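Local coordinates for protein metal-dependent hydrolase (Lactobacillus plantarum, PDB 2F6K) that probably catalyses the metal-dependent decarboxylation of aminocarboxymuconate semialdehyde, on a TIM-barrel scaffold of the amidohydrolase family that binds a manganese ion, at residues 13-16 with 17-21; 36-39 with 40-43; 99-102 with 103-106; 179-182 with 183-187; 242-245 with 246-250. All blocks are in the same frame, centred on the assembly; numbering follows the deposited sequence.

Interaction 1: 13-16 with 17-21; sequences TSYV and EALKR
Thr13 O, in the first turn of helix 13-22, takes the backbone N-H of Glu17 at 3.0 Å from Glu17 N, a fairly straight bond (N-H...O 160°). The Glu17 side chain presses on the same oxygen: its CG lies anti to its own carbonyl carbon (chi1 -49°) and comes within 2.9 Å of Thr13 O, a tight approach. The next amides, Ala18, Leu19 and Lys20, bond in turn to the carbonyls of Ser14, Tyr15 and Val16, so every residue from 13 to 16 is tied to the residue one helical turn on.

The side-chain part of the contact belongs to Tyr15 and Leu19. With chi1 at 175°, the tyrosine ring swings out past its own carbonyl, and Leu19 comes in over one of its faces. Leu19 CG stands 4.3 Å from the ring centroid of Tyr15, 15° off the normal and displaced toward the rim, a CH-pi contact; its CD1 touches Tyr15 CE2 at 3.6 Å. The phenol oxygen is bonded to Pro59 O. On another side of the helix, Val16 and Lys20 run side by side, Val16 CG1 4.1 Å from Lys20 CE.

One flank of helix 13-22 leans on helix 66-86, where Ser14 touches Leu72 and Ala75 and Ala18 touches Leu72; exposed Arg21 adds a salt bridge to Glu68. Tyr15 meets Val61 and Leu19 meets Thr32, both in loops, and helix 13-22 itself follows closely on strand 3-9 of the barrel.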
loop_
_atom_site.group_PDB
_atom_site.type_symbol
_atom_site.label_atom_id
_atom_site.label_comp_id
_atom_site.label_asym_id
_atom_site.label_seq_id
_atom_site.Cartn_x
_atom_site.Cartn_y
_atom_site.Cartn_z
ATOM N N THR A 13 -21.597 -4.697 23.623
ATOM C CA THR A 13 -21.337 -3.312 23.973
ATOM C C THR A 13 -19.847 -2.991 23.944
ATOM O O THR A 13 -19.455 -1.911 23.501
ATOM C CB THR A 13 -21.928 -2.960 25.351
ATOM O OG1 THR A 13 -21.554 -3.962 26.298
ATOM C CG2 THR A 13 -23.443 -2.888 25.274
ATOM N N SER A 14 -19.016 -3.928 24.394
ATOM C CA SER A 14 -17.570 -3.717 24.404
ATOM C C SER A 14 -17.043 -3.584 22.983
ATOM O O SER A 14 -16.077 -2.868 22.738
ATOM C CB SER A 14 -16.856 -4.881 25.104
ATOM O OG SER A 14 -17.129 -6.120 24.467
ATOM N N TYR A 15 -17.671 -4.290 22.050
ATOM C CA TYR A 15 -17.268 -4.234 20.650
ATOM C C TYR A 15 -17.610 -2.856 20.075
ATOM O O TYR A 15 -16.814 -2.263 19.345
ATOM C CB TYR A 15 -17.992 -5.325 19.859
ATOM C CG TYR A 15 -17.741 -5.295 18.370
ATOM C CD1 TYR A 15 -16.489 -5.613 17.846
ATOM C CD2 TYR A 15 -18.759 -4.962 17.483
ATOM C CE1 TYR A 15 -16.259 -5.602 16.473
ATOM C CE2 TYR A 15 -18.543 -4.950 16.110
ATOM C CZ TYR A 15 -17.292 -5.273 15.609
ATOM O OH TYR A 15 -17.085 -5.296 14.242
ATOM N N VAL A 16 -18.799 -2.358 20.409
ATOM C CA VAL A 16 -19.251 -1.049 19.949
ATOM C C VAL A 16 -18.323 0.042 20.488
ATOM O O VAL A 16 -17.950 0.966 19.763
ATOM C CB VAL A 16 -20.700 -0.760 20.426
ATOM C CG1 VAL A 16 -21.074 0.686 20.153
ATOM C CG2 VAL A 16 -21.675 -1.687 19.712
ATOM N N GLU A 17 -17.948 -0.066 21.761
ATOM C CA GLU A 17 -17.062 0.928 22.360
ATOM C C GLU A 17 -15.682 0.854 21.725
ATOM O O GLU A 17 -14.997 1.867 21.591
ATOM C CB GLU A 17 -16.952 0.719 23.871
ATOM C CG GLU A 17 -18.305 0.577 24.548
ATOM C CD GLU A 17 -18.244 0.730 26.059
ATOM O OE1 GLU A 17 -17.255 0.274 26.678
ATOM O OE2 GLU A 17 -19.203 1.299 26.630
ATOM N N ALA A 18 -15.275 -0.346 21.328
ATOM C CA ALA A 18 -13.977 -0.518 20.694
ATOM C C ALA A 18 -13.991 0.137 19.307
ATOM O O ALA A 18 -12.986 0.697 18.861
ATOM C CB ALA A 18 -13.636 -2.009 20.579
ATOM N N LEU A 19 -15.132 0.068 18.625
ATOM C CA LEU A 19 -15.228 0.667 17.303
ATOM C C LEU A 19 -15.129 2.181 17.400
ATOM O O LEU A 19 -14.404 2.806 16.622
ATOM C CB LEU A 19 -16.535 0.268 16.604
ATOM C CG LEU A 19 -16.666 -1.182 16.119
ATOM C CD1 LEU A 19 -18.042 -1.409 15.516
ATOM C CD2 LEU A 19 -15.579 -1.481 15.101
ATOM N N LYS A 20 -15.839 2.781 18.351
ATOM C CA LYS A 20 -15.778 4.233 18.498
ATOM C C LYS A 20 -14.372 4.689 18.882
ATOM O O LYS A 20 -13.862 5.692 18.384
ATOM C CB LYS A 20 -16.770 4.718 19.560
ATOM C CG LYS A 20 -18.223 4.523 19.187
ATOM C CD LYS A 20 -19.159 5.080 20.263
ATOM C CE LYS A 20 -20.625 4.735 19.967
ATOM N NZ LYS A 20 -21.057 5.183 18.603
ATOM N N ARG A 21 -13.744 3.930 19.764
ATOM C CA ARG A 21 -12.416 4.258 20.244
ATOM C C ARG A 21 -11.281 4.100 19.222
ATOM O O ARG A 21 -10.359 4.911 19.204
ATOM C CB ARG A 21 -12.127 3.419 21.500
ATOM C CG ARG A 21 -10.781 3.679 22.160
ATOM C CD ARG A 21 -10.697 3.113 23.590
ATOM N NE ARG A 21 -10.487 1.665 23.651
ATOM C CZ ARG A 21 -11.455 0.748 23.662
ATOM N NH1 ARG A 21 -12.730 1.112 23.616
ATOM N NH2 ARG A 21 -11.150 -0.542 23.730
#

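Interaction 2: 36-39 with 40-43; sequences TPQL and TLNF
Gln38 and Leu41, three residues apart on helix 37-46, cross each other obliquely. The glutamine chain folds back at chi2 (-52°), which turns its amide over toward Leu41 and brings Gln38 NE2 to 4.1 Å from Leu41 CD1, a loose van der Waals contact. Leu41 has CG beside its own backbone N and lies against the first turn: its CG is 3.3 Å from Pro37 O, the oxygen that also accepts the Leu41 N-H at 3.0 Å from Leu41 N. That bond is almost straight (171°), and the donor sits in the carbonyl plane.

Asn42 and Phe43 turn the other way. In both, CG is anti to the backbone N, so only CB stays near the preceding turn: Asn42 CB is 3.2 Å from Gln38 O, and Phe43 CB is 3.4 Å from Leu39 O. The same two oxygens receive the backbone N-H groups of Asn42 and Phe43. At the start, Thr36 is the N-cap, its OG1 taking a weak, 3.4 Å bond from Leu39 N. Thr40, buried, has its hydroxyl bonded to Trp35 NE1, just ahead of the helix.

Different faces of the helix meet different neighbours. Gln38 and Leu41 rest on Tyr87, in the loop just after helix 66-86, while Leu39 and Phe43 pack on Leu272 of helix 272-284. Phe43 also reaches Ser275 and Ile267, and strand 49-55 follows a few residues on.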
loop_
_atom_site.group_PDB
_atom_site.type_symbol
_atom_site.label_atom_id
_atom_site.label_comp_id
_atom_site.label_asym_id
_atom_site.label_seq_id
_atom_site.Cartn_x
_atom_site.Cartn_y
_atom_site.Cartn_z
ATOM N N THR A 36 -29.863 -4.868 19.567
ATOM C CA THR A 36 -30.177 -5.473 20.858
ATOM C C THR A 36 -30.707 -6.832 20.448
ATOM O O THR A 36 -31.039 -7.036 19.289
ATOM C CB THR A 36 -31.306 -4.739 21.642
ATOM O OG1 THR A 36 -32.559 -4.907 20.961
ATOM C CG2 THR A 36 -30.985 -3.259 21.805
ATOM N N PRO A 37 -30.780 -7.786 21.382
ATOM C CA PRO A 37 -31.300 -9.113 20.996
ATOM C C PRO A 37 -32.751 -9.054 20.488
ATOM O O PRO A 37 -33.162 -9.832 19.615
ATOM C CB PRO A 37 -31.176 -9.913 22.284
ATOM C CG PRO A 37 -29.957 -9.291 22.942
ATOM C CD PRO A 37 -30.149 -7.812 22.715
ATOM N N GLN A 38 -33.524 -8.132 21.050
ATOM C CA GLN A 38 -34.918 -7.980 20.626
ATOM C C GLN A 38 -35.133 -7.575 19.159
ATOM O O GLN A 38 -36.156 -7.927 18.546
ATOM C CB GLN A 38 -35.638 -6.967 21.505
ATOM C CG GLN A 38 -35.820 -7.406 22.930
ATOM C CD GLN A 38 -36.467 -8.784 23.077
ATOM O OE1 GLN A 38 -37.437 -9.130 22.396
ATOM N NE2 GLN A 38 -35.934 -9.565 23.997
ATOM N N LEU A 39 -34.191 -6.819 18.599
ATOM C CA LEU A 39 -34.314 -6.397 17.209
ATOM C C LEU A 39 -34.223 -7.633 16.324
ATOM O O LEU A 39 -35.035 -7.818 15.428
ATOM C CB LEU A 39 -33.209 -5.417 16.820
ATOM C CG LEU A 39 -33.376 -4.781 15.442
ATOM C CD1 LEU A 39 -34.588 -3.850 15.432
ATOM C CD2 LEU A 39 -32.098 -4.041 15.116
ATOM N N THR A 40 -33.240 -8.491 16.576
ATOM C CA THR A 40 -33.091 -9.706 15.782
ATOM C C THR A 40 -34.325 -10.608 15.940
ATOM O O THR A 40 -34.900 -11.108 14.965
ATOM C CB THR A 40 -31.850 -10.508 16.234
ATOM O OG1 THR A 40 -30.664 -9.755 15.957
ATOM C CG2 THR A 40 -31.791 -11.864 15.523
ATOM N N LEU A 41 -34.714 -10.828 17.190
ATOM C CA LEU A 41 -35.862 -11.665 17.486
ATOM C C LEU A 41 -37.162 -11.165 16.836
ATOM O O LEU A 41 -37.932 -11.956 16.283
ATOM C CB LEU A 41 -36.031 -11.786 19.005
ATOM C CG LEU A 41 -34.964 -12.625 19.719
ATOM C CD1 LEU A 41 -35.039 -12.393 21.232
ATOM C CD2 LEU A 41 -35.161 -14.104 19.370
ATOM N N ASN A 42 -37.416 -9.862 16.903
ATOM C CA ASN A 42 -38.620 -9.310 16.292
ATOM C C ASN A 42 -38.516 -9.435 14.759
ATOM O O ASN A 42 -39.520 -9.659 14.071
ATOM C CB ASN A 42 -38.793 -7.847 16.701
ATOM C CG ASN A 42 -40.149 -7.297 16.329
ATOM O OD1 ASN A 42 -41.149 -7.673 16.925
ATOM N ND2 ASN A 42 -40.194 -6.409 15.335
ATOM N N PHE A 43 -37.305 -9.290 14.219
ATOM C CA PHE A 43 -37.126 -9.435 12.775
ATOM C C PHE A 43 -37.459 -10.876 12.380
ATOM O O PHE A 43 -38.044 -11.131 11.320
ATOM C CB PHE A 43 -35.688 -9.138 12.356
ATOM C CG PHE A 43 -35.432 -9.335 10.881
ATOM C CD1 PHE A 43 -35.831 -8.371 9.953
ATOM C CD2 PHE A 43 -34.777 -10.477 10.418
ATOM C CE1 PHE A 43 -35.576 -8.540 8.581
ATOM C CE2 PHE A 43 -34.515 -10.658 9.051
ATOM C CZ PHE A 43 -34.915 -9.686 8.132
#

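Interaction 3: 99-102 with 103-106; sequences IPYE and LDAV
The Tyr101 ring has Pro100 CD over one face, 4.1 Å above the plane and offset toward the rim, while the Asp104 carboxylate approaches obliquely from across the turn. The carboxylate meets the tyrosine mainly at its root: Asp104 OD2 is 3.4 Å from Tyr101 CB, and Asp104 CB is 3.9 Å from Tyr101 CB. With chi1 at -53°, Tyr101 CG is anti to its own carbonyl carbon, so the ring heads away from the helix to lie against Lys66 and Thr69 and against Pro135 of the second subunit. Asp104 OD2 also makes long, weak ion pairs with Lys66 and with Arg139 of the second subunit.

Tyr101 O accepts from Ala105 N at 2.8 Å with the donor nearly in line with the C=O, and the Ala105 methyl lies 3.5 Å from the same Tyr101 O. Glu102 O likewise receives Val106 N, and Val106 CG2 closes to 3.3 Å from Glu102 O. The Glu102 chain is fully extended and leads out of this turn to a salt bridge with Arg139 of its own chain.

Tyr101 occupies the N-cap position of helix 102-114, and its carbonyl takes the first backbone bond of the helix. It is also the centre of an inverse gamma turn, closed by a weak Glu102 N to Pro100 O bond, with a cis peptide leading into Pro100: a compact strand-to-helix connection, following strand 91-95 of the beta/alpha barrel and set at a subunit interface.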
loop_
_atom_site.group_PDB
_atom_site.type_symbol
_atom_site.label_atom_id
_atom_site.label_comp_id
_atom_site.label_asym_id
_atom_site.label_seq_id
_atom_site.Cartn_x
_atom_site.Cartn_y
_atom_site.Cartn_z
ATOM N N ILE A 99 -7.583 -14.163 16.330
ATOM C CA ILE A 99 -6.592 -14.132 15.263
ATOM C C ILE A 99 -5.993 -12.728 15.316
ATOM O O ILE A 99 -6.700 -11.773 15.651
ATOM C CB ILE A 99 -7.265 -14.383 13.905
ATOM C CG1 ILE A 99 -7.657 -15.867 13.807
ATOM C CG2 ILE A 99 -6.351 -13.948 12.764
ATOM C CD1 ILE A 99 -8.413 -16.238 12.541
ATOM N N PRO A 100 -4.708 -12.561 14.949
ATOM C CA PRO A 100 -3.669 -13.479 14.471
ATOM C C PRO A 100 -2.843 -14.218 15.516
ATOM O O PRO A 100 -1.728 -14.640 15.220
ATOM C CB PRO A 100 -2.781 -12.559 13.661
ATOM C CG PRO A 100 -2.700 -11.369 14.588
ATOM C CD PRO A 100 -4.172 -11.183 14.993
ATOM N N TYR A 101 -3.354 -14.375 16.729
ATOM C CA TYR A 101 -2.579 -15.052 17.760
ATOM C C TYR A 101 -2.880 -16.542 17.734
ATOM O O TYR A 101 -3.775 -17.018 18.428
ATOM C CB TYR A 101 -2.906 -14.427 19.112
ATOM C CG TYR A 101 -2.734 -12.918 19.089
ATOM C CD1 TYR A 101 -1.467 -12.343 18.942
ATOM C CD2 TYR A 101 -3.840 -12.064 19.141
ATOM C CE1 TYR A 101 -1.309 -10.963 18.843
ATOM C CE2 TYR A 101 -3.690 -10.684 19.041
ATOM C CZ TYR A 101 -2.424 -10.143 18.891
ATOM O OH TYR A 101 -2.264 -8.783 18.787
ATOM N N GLU A 102 -2.113 -17.271 16.928
ATOM C CA GLU A 102 -2.309 -18.707 16.745
ATOM C C GLU A 102 -2.582 -19.559 17.978
ATOM O O GLU A 102 -3.614 -20.217 18.056
ATOM C CB GLU A 102 -1.126 -19.316 15.993
ATOM C CG GLU A 102 -1.277 -20.812 15.761
ATOM C CD GLU A 102 -0.108 -21.419 15.010
ATOM O OE1 GLU A 102 1.043 -21.239 15.463
ATOM O OE2 GLU A 102 -0.341 -22.082 13.972
ATOM N N LEU A 103 -1.661 -19.560 18.934
ATOM C CA LEU A 103 -1.835 -20.388 20.114
ATOM C C LEU A 103 -3.082 -20.012 20.895
ATOM O O LEU A 103 -3.800 -20.884 21.388
ATOM C CB LEU A 103 -0.598 -20.307 21.016
ATOM C CG LEU A 103 -0.307 -21.595 21.796
ATOM C CD1 LEU A 103 -0.201 -22.752 20.809
ATOM C CD2 LEU A 103 0.989 -21.462 22.599
ATOM N N ASP A 104 -3.347 -18.716 20.996
ATOM C CA ASP A 104 -4.520 -18.229 21.719
ATOM C C ASP A 104 -5.810 -18.624 21.002
ATOM O O ASP A 104 -6.801 -18.983 21.638
ATOM C CB ASP A 104 -4.431 -16.711 21.868
ATOM C CG ASP A 104 -3.221 -16.278 22.689
ATOM O OD1 ASP A 104 -3.298 -16.327 23.933
ATOM O OD2 ASP A 104 -2.187 -15.908 22.089
ATOM N N ALA A 105 -5.788 -18.562 19.675
ATOM C CA ALA A 105 -6.946 -18.928 18.879
ATOM C C ALA A 105 -7.214 -20.422 19.037
ATOM O O ALA A 105 -8.367 -20.840 19.129
ATOM C CB ALA A 105 -6.704 -18.588 17.413
ATOM N N VAL A 106 -6.150 -21.221 19.062
ATOM C CA VAL A 106 -6.267 -22.669 19.226
ATOM C C VAL A 106 -7.040 -22.930 20.512
ATOM O O VAL A 106 -7.895 -23.818 20.584
ATOM C CB VAL A 106 -4.863 -23.334 19.328
ATOM C CG1 VAL A 106 -4.969 -24.722 19.943
ATOM C CG2 VAL A 106 -4.235 -23.431 17.951
#

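Interaction 4: 179-182 with 183-187; sequences DTTM and TFINM
Thr183 turns back on Asp179 over one turn of helix 171-189. Its CB lies 3.3 Å from Asp179 O and 3.6 Å from Thr180 O. The hydroxyl leaves CB anti to the threonine's own carbonyl carbon (chi1 -59°), which points it back toward the preceding turn, and Thr183 OG1 donates to Asp179 O at 2.8 Å. Because the backbone N-H of Thr183 also bonds to Asp179 O, at 2.9 Å from Thr183 N, one carbonyl oxygen carries two donors from the same residue. They reach it from opposite faces of its plane; the hydroxyl is 35° out of that plane and on no lone pair.

The Asp179 carboxylate does not bind this hydroxyl: Asp179 OD2 is 4.1 Å from Thr183 OG1, and it bonds instead to Thr125 OG1 and Asn126 ND2, while OD1 pairs with Tyr131 OH. Two residues on, Ile185 makes a van der Waals approach to the turn before it, its CG1 sitting 3.3 Å from Thr181 O. Thr181 and Ile185 face helix 210-225, and both also touch the third subunit, as does selenomethionine Met182.

Chemically, this is a buried turn in which Asp179, Thr180, Thr181 and Thr183 find polar partners within the protein. Three bonds to the Asp179 carboxylate fix its rotation; the Asn126 amide, with the hydroxyls if they donate, would be expected to stabilise a charged carboxylate. The Asp179 carbonyl, with its two hydrogen bonds, ties the Thr183 hydroxyl to the helix.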
loop_
_atom_site.group_PDB
_atom_site.type_symbol
_atom_site.label_atom_id
_atom_site.label_comp_id
_atom_site.label_asym_id
_atom_site.label_seq_id
_atom_site.Cartn_x
_atom_site.Cartn_y
_atom_site.Cartn_z
ATOM N N ASP A 179 -12.143 -9.071 -1.242
ATOM C CA ASP A 179 -11.460 -9.785 -0.174
ATOM C C ASP A 179 -11.856 -11.247 -0.049
ATOM O O ASP A 179 -10.996 -12.108 0.147
ATOM C CB ASP A 179 -11.656 -9.085 1.165
ATOM C CG ASP A 179 -10.387 -9.085 1.994
ATOM O OD1 ASP A 179 -9.378 -8.503 1.542
ATOM O OD2 ASP A 179 -10.386 -9.677 3.089
ATOM N N THR A 180 -13.148 -11.532 -0.162
ATOM C CA THR A 180 -13.612 -12.904 -0.072
ATOM C C THR A 180 -12.992 -13.692 -1.211
ATOM O O THR A 180 -12.537 -14.823 -1.026
ATOM C CB THR A 180 -15.145 -12.993 -0.170
ATOM O OG1 THR A 180 -15.726 -12.456 1.025
ATOM C CG2 THR A 180 -15.592 -14.447 -0.336
ATOM N N THR A 181 -12.949 -13.066 -2.382
ATOM C CA THR A 181 -12.405 -13.707 -3.560
ATOM C C THR A 181 -10.916 -13.991 -3.408
ATOM O O THR A 181 -10.443 -15.087 -3.734
ATOM C CB THR A 181 -12.620 -12.842 -4.812
ATOM O OG1 THR A 181 -13.997 -12.444 -4.898
ATOM C CG2 THR A 181 -12.264 -13.644 -6.064
HETATM N N MSE A 182 -10.174 -13.005 -2.918
HETATM C CA MSE A 182 -8.743 -13.194 -2.743
HETATM C C MSE A 182 -8.488 -14.281 -1.702
HETATM O O MSE A 182 -7.595 -15.113 -1.877
HETATM C CB MSE A 182 -8.070 -11.884 -2.320
HETATM C CG MSE A 182 -8.156 -10.770 -3.363
HETATM SE SE MSE A 182 -6.999 -9.239 -2.953
HETATM C CE MSE A 182 -8.112 -8.331 -1.658
ATOM N N THR A 183 -9.293 -14.290 -0.642
ATOM C CA THR A 183 -9.135 -15.274 0.415
ATOM C C THR A 183 -9.397 -16.709 -0.045
ATOM O O THR A 183 -8.662 -17.620 0.331
ATOM C CB THR A 183 -10.039 -14.954 1.617
ATOM O OG1 THR A 183 -9.711 -13.654 2.123
ATOM C CG2 THR A 183 -9.835 -15.983 2.731
ATOM N N PHE A 184 -10.439 -16.913 -0.849
ATOM C CA PHE A 184 -10.758 -18.247 -1.352
ATOM C C PHE A 184 -9.584 -18.814 -2.154
ATOM O O PHE A 184 -9.201 -19.971 -1.995
ATOM C CB PHE A 184 -11.986 -18.199 -2.260
ATOM C CG PHE A 184 -12.338 -19.524 -2.878
ATOM C CD1 PHE A 184 -12.927 -20.527 -2.116
ATOM C CD2 PHE A 184 -12.110 -19.759 -4.224
ATOM C CE1 PHE A 184 -13.291 -21.740 -2.687
ATOM C CE2 PHE A 184 -12.473 -20.979 -4.811
ATOM C CZ PHE A 184 -13.064 -21.966 -4.038
ATOM N N ILE A 185 -9.024 -17.993 -3.029
ATOM C CA ILE A 185 -7.921 -18.431 -3.846
ATOM C C ILE A 185 -6.699 -18.696 -2.967
ATOM O O ILE A 185 -5.931 -19.624 -3.215
ATOM C CB ILE A 185 -7.611 -17.367 -4.918
ATOM C CG1 ILE A 185 -8.868 -17.143 -5.768
ATOM C CG2 ILE A 185 -6.434 -17.806 -5.776
ATOM C CD1 ILE A 185 -8.710 -16.147 -6.901
ATOM N N ASN A 186 -6.535 -17.887 -1.926
ATOM C CA ASN A 186 -5.407 -18.051 -1.028
ATOM C C ASN A 186 -5.516 -19.448 -0.423
ATOM O O ASN A 186 -4.523 -20.163 -0.266
ATOM C CB ASN A 186 -5.466 -16.992 0.073
ATOM C CG ASN A 186 -4.173 -16.894 0.856
ATOM O OD1 ASN A 186 -4.146 -17.123 2.062
ATOM N ND2 ASN A 186 -3.093 -16.549 0.171
HETATM N N MSE A 187 -6.743 -19.832 -0.096
HETATM C CA MSE A 187 -7.002 -21.130 0.490
HETATM C C MSE A 187 -6.711 -22.240 -0.525
HETATM O O MSE A 187 -6.304 -23.342 -0.164
HETATM C CB MSE A 187 -8.445 -21.168 0.981
HETATM C CG MSE A 187 -8.691 -20.182 2.111
HETATM SE SE MSE A 187 -10.538 -20.043 2.639
HETATM C CE MSE A 187 -10.678 -21.526 3.879
#

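Interaction 5: 242-245 with 246-250; sequences GAVL and PRQLP
First torsions set the gamma carbons of Val244 and Leu249 side by side. In the valine (chi1 -54°) CG1 is anti to the carbonyl carbon and CG2 lies between N and C, 4.1 Å from Leu249 CB; in the leucine CG is anti to the backbone N (chi1 179°). The two side chains point the same way, and the backbone of the loop brings Val244 CB to 3.8 Å from Leu249 CB. The setting is the loop that leads from strand 237-239 of the barrel into helix 248-252, and it holds two sharp bends: an inverse gamma turn centred on Ala243 and a cis peptide before Pro246.

These bends let the chain double back, so that Val244 O accepts from Leu249 N, five residues on. That bond is short, 2.7 Å, and nearly straight (164°), with the donor in the carbonyl plane and on a lone pair. Leu245 stays more loosely attached, its CD2 4.4 Å from Leu249 CB and equally far from Pro250 CD.

Pro246 CG lies 3.6 Å above one face of the Arg247 guanidinium, off toward its rim. The polar end of that arginine works outward, in a salt bridge to Asp215 and a hydrogen bond to Ser254, both of the third subunit, so the outer side of the loop belongs to a subunit interface.

Inside the bend a single water joins its two arms: it donates to Ala243 O at 2.9 Å and accepts from Gln248 N at 2.9 Å.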
loop_
_atom_site.group_PDB
_atom_site.type_symbol
_atom_site.label_atom_id
_atom_site.label_comp_id
_atom_site.label_asym_id
_atom_site.label_seq_id
_atom_site.Cartn_x
_atom_site.Cartn_y
_atom_site.Cartn_z
ATOM N N GLY A 242 -27.285 -10.642 0.452
ATOM C CA GLY A 242 -26.946 -9.676 -0.582
ATOM C C GLY A 242 -27.811 -9.726 -1.826
ATOM O O GLY A 242 -28.818 -10.439 -1.873
ATOM N N ALA A 243 -27.404 -8.970 -2.843
ATOM C CA ALA A 243 -28.131 -8.892 -4.110
ATOM C C ALA A 243 -27.806 -10.079 -5.014
ATOM O O ALA A 243 -27.268 -9.918 -6.111
ATOM C CB ALA A 243 -27.785 -7.586 -4.814
ATOM N N VAL A 244 -28.161 -11.269 -4.551
ATOM C CA VAL A 244 -27.891 -12.498 -5.281
ATOM C C VAL A 244 -28.731 -12.722 -6.531
ATOM O O VAL A 244 -28.377 -13.552 -7.371
ATOM C CB VAL A 244 -28.077 -13.709 -4.366
ATOM C CG1 VAL A 244 -27.223 -13.544 -3.115
ATOM C CG2 VAL A 244 -29.548 -13.863 -4.014
ATOM N N LEU A 245 -29.844 -12.009 -6.657
ATOM C CA LEU A 245 -30.694 -12.167 -7.833
ATOM C C LEU A 245 -30.606 -10.897 -8.660
ATOM O O LEU A 245 -30.386 -9.819 -8.119
ATOM C CB LEU A 245 -32.147 -12.429 -7.423
ATOM C CG LEU A 245 -32.466 -13.702 -6.619
ATOM C CD1 LEU A 245 -33.930 -13.682 -6.189
ATOM C CD2 LEU A 245 -32.170 -14.945 -7.462
ATOM N N PRO A 246 -30.813 -10.999 -9.979
ATOM C CA PRO A 246 -31.119 -12.216 -10.738
ATOM C C PRO A 246 -29.907 -12.872 -11.400
ATOM O O PRO A 246 -30.054 -13.842 -12.145
ATOM C CB PRO A 246 -32.101 -11.705 -11.773
ATOM C CG PRO A 246 -31.453 -10.406 -12.153
ATOM C CD PRO A 246 -31.030 -9.805 -10.812
ATOM N N ARG A 247 -28.713 -12.359 -11.129
ATOM C CA ARG A 247 -27.529 -12.914 -11.764
ATOM C C ARG A 247 -26.584 -13.778 -10.932
ATOM O O ARG A 247 -26.278 -14.905 -11.318
ATOM C CB ARG A 247 -26.738 -11.782 -12.423
ATOM C CG ARG A 247 -27.337 -11.290 -13.745
ATOM C CD ARG A 247 -26.787 -9.916 -14.115
ATOM N NE ARG A 247 -27.544 -8.851 -13.460
ATOM C CZ ARG A 247 -28.712 -8.399 -13.905
ATOM N NH1 ARG A 247 -29.236 -8.919 -15.004
ATOM N NH2 ARG A 247 -29.370 -7.452 -13.249
ATOM N N GLN A 248 -26.128 -13.255 -9.798
ATOM C CA GLN A 248 -25.177 -13.966 -8.948
ATOM C C GLN A 248 -25.547 -15.391 -8.542
ATOM O O GLN A 248 -24.853 -16.335 -8.909
ATOM C CB GLN A 248 -24.883 -13.154 -7.690
ATOM C CG GLN A 248 -23.601 -13.584 -6.994
ATOM C CD GLN A 248 -23.400 -12.898 -5.663
ATOM O OE1 GLN A 248 -22.285 -12.831 -5.152
ATOM N NE2 GLN A 248 -24.485 -12.388 -5.090
ATOM N N LEU A 249 -26.624 -15.551 -7.779
ATOM C CA LEU A 249 -27.031 -16.882 -7.339
ATOM C C LEU A 249 -27.168 -17.884 -8.484
ATOM O O LEU A 249 -26.655 -18.999 -8.391
ATOM C CB LEU A 249 -28.332 -16.814 -6.541
ATOM C CG LEU A 249 -28.848 -18.170 -6.045
ATOM C CD1 LEU A 249 -27.705 -19.003 -5.482
ATOM C CD2 LEU A 249 -29.929 -17.940 -5.009
ATOM N N PRO A 250 -27.866 -17.510 -9.575
ATOM C CA PRO A 250 -28.020 -18.433 -10.709
ATOM C C PRO A 250 -26.671 -18.931 -11.257
ATOM O O PRO A 250 -26.536 -20.104 -11.620
ATOM C CB PRO A 250 -28.788 -17.597 -11.728
ATOM C CG PRO A 250 -29.687 -16.776 -10.841
ATOM C CD PRO A 250 -28.717 -16.318 -9.755
HETATM O O HOH W 1 -27.392 -10.790 -8.908
#

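How the interactions relate
All five contacts are local turns on the helices and loops around the barrel, and none touches another. The manganese ion, held by His7, His9, His154 and Asp266, lies about 9 Å from the side chain of Thr180 in interaction 4, 10 Å from that of Tyr15 in interaction 1, and 12 Å from those of Thr40 in interaction 2 and Val244 in interaction 5. Interactions 1 and 2 sit on successive helices, with nearest atoms about 8 Å apart. Interactions 4 and 5 are equally close and both meet the third subunit, whereas interaction 3, its centre about 35 Å from that of interaction 5, meets the second.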